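Local structure of chorismate synthase (Campylobacter jejuni, 1SQ1) at residues A[26-31]-A[343-348]. The protein probably catalyses the anti-1,4-elimination of phosphate from 5-enolpyruvylshikimate-3-phosphate to give chorismate, using reduced FMN as cofactor. Residues are numbered along the deposited sequence; the frame is centred on the assembly and turned at random.
Sequences DGMPAG and CLLLNA
L345, in the last turn of helix 325-346, meets the loop of G27, M28 and P29 almost single-handedly, a compact example of how one branched side chain can join a helix end to a loop. Its CB leaves the helix in the direction of the loop. With CG anti to the carbonyl carbon and beside the backbone N (chi1 -61°), the fork places its two methyls toward the loop, and contact with the loop begins only at these methyls, which divide it between them. CD1 sits against the backbone, 3.5 Å from G27 O, and lies 4.2 Å from CE of selenomethionine M28. That residue starts out away from the helix, but bends at chi2 and chi3 (-87° and 83°) bring its terminal methyl back, and the two side chains cross at about a right angle. CD2 instead meets the proline ring, 3.9 Å from P29 CD, with CG of the same ring slightly farther off. L141 of helix 128-143 packs on both M28 and P29, while L345 also packs on L355 of a second subunit. The result is buried apolar packing of a loop following strand 21-26 against a helix C-terminus, at a subunit interface of the chorismate synthase homotetramer.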
# COMPACT_ATOMS: atom_id res chain seq x y z
N ASP A 26 2.46 14.26 0.08
CA ASP A 26 3.65 13.66 0.63
C ASP A 26 4.36 12.96 -0.52
O ASP A 26 3.71 12.41 -1.41
CB ASP A 26 3.24 12.67 1.73
CG ASP A 26 4.43 12.07 2.48
OD1 ASP A 26 5.23 12.83 3.07
OD2 ASP A 26 4.55 10.84 2.48
N GLY A 27 5.69 13.01 -0.52
CA GLY A 27 6.44 12.35 -1.57
C GLY A 27 7.12 13.29 -2.54
O GLY A 27 7.90 12.84 -3.39
N MSE A 28 6.83 14.58 -2.43
CA MSE A 28 7.43 15.57 -3.30
C MSE A 28 8.92 15.69 -3.02
O MSE A 28 9.34 15.79 -1.87
CB MSE A 28 6.76 16.93 -3.12
CG MSE A 28 5.44 17.06 -3.87
SE MSE A 28 5.66 17.65 -5.71
CE MSE A 28 6.07 15.97 -6.59
N PRO A 29 9.74 15.65 -4.08
CA PRO A 29 11.19 15.76 -3.87
C PRO A 29 11.57 17.15 -3.37
O PRO A 29 10.87 18.13 -3.63
CB PRO A 29 11.77 15.43 -5.25
CG PRO A 29 10.69 15.83 -6.19
CD PRO A 29 9.42 15.42 -5.50
N ALA A 30 12.66 17.24 -2.61
CA ALA A 30 13.08 18.53 -2.09
C ALA A 30 13.71 19.36 -3.20
O ALA A 30 14.11 18.85 -4.25
CB ALA A 30 14.05 18.34 -0.95
N GLY A 31 13.79 20.66 -2.96
CA GLY A 31 14.37 21.54 -3.95
C GLY A 31 13.52 21.72 -5.19
O GLY A 31 13.93 21.35 -6.29
N CYS A 343 3.98 8.90 -11.43
CA CYS A 343 4.74 7.93 -12.22
C CYS A 343 6.16 8.42 -12.42
O CYS A 343 7.09 7.62 -12.56
CB CYS A 343 4.13 7.74 -13.61
SG CYS A 343 2.39 7.32 -13.65
N LEU A 344 6.31 9.74 -12.44
CA LEU A 344 7.61 10.38 -12.64
C LEU A 344 8.59 9.98 -11.54
O LEU A 344 9.78 9.76 -11.81
CB LEU A 344 7.40 11.91 -12.67
CG LEU A 344 8.43 12.80 -13.36
CD1 LEU A 344 7.88 14.20 -13.51
CD2 LEU A 344 9.69 12.80 -12.55
N LEU A 345 8.09 9.87 -10.32
CA LEU A 345 8.91 9.47 -9.18
C LEU A 345 9.05 7.94 -9.16
O LEU A 345 10.13 7.40 -8.90
CB LEU A 345 8.28 9.98 -7.88
CG LEU A 345 8.17 11.51 -7.82
CD1 LEU A 345 7.23 11.95 -6.70
CD2 LEU A 345 9.54 12.09 -7.60
N LEU A 346 7.98 7.23 -9.46
CA LEU A 346 8.02 5.77 -9.47
C LEU A 346 9.03 5.21 -10.46
O LEU A 346 9.70 4.23 -10.18
CB LEU A 346 6.66 5.21 -9.83
CG LEU A 346 5.58 5.29 -8.76
CD1 LEU A 346 4.28 4.76 -9.35
CD2 LEU A 346 6.00 4.49 -7.53
N ASN A 347 9.12 5.84 -11.63
CA ASN A 347 10.01 5.37 -12.67
C ASN A 347 11.45 5.85 -12.49
O ASN A 347 12.29 5.65 -13.36
CB ASN A 347 9.46 5.82 -14.02
CG ASN A 347 10.04 5.05 -15.16
OD1 ASN A 347 9.75 3.87 -15.32
ND2 ASN A 347 10.87 5.71 -15.96
N ALA A 348 11.72 6.49 -11.36
CA ALA A 348 13.05 7.01 -11.10
C ALA A 348 14.09 5.90 -11.04
O ALA A 348 15.04 5.88 -11.83
CB ALA A 348 13.05 7.78 -9.79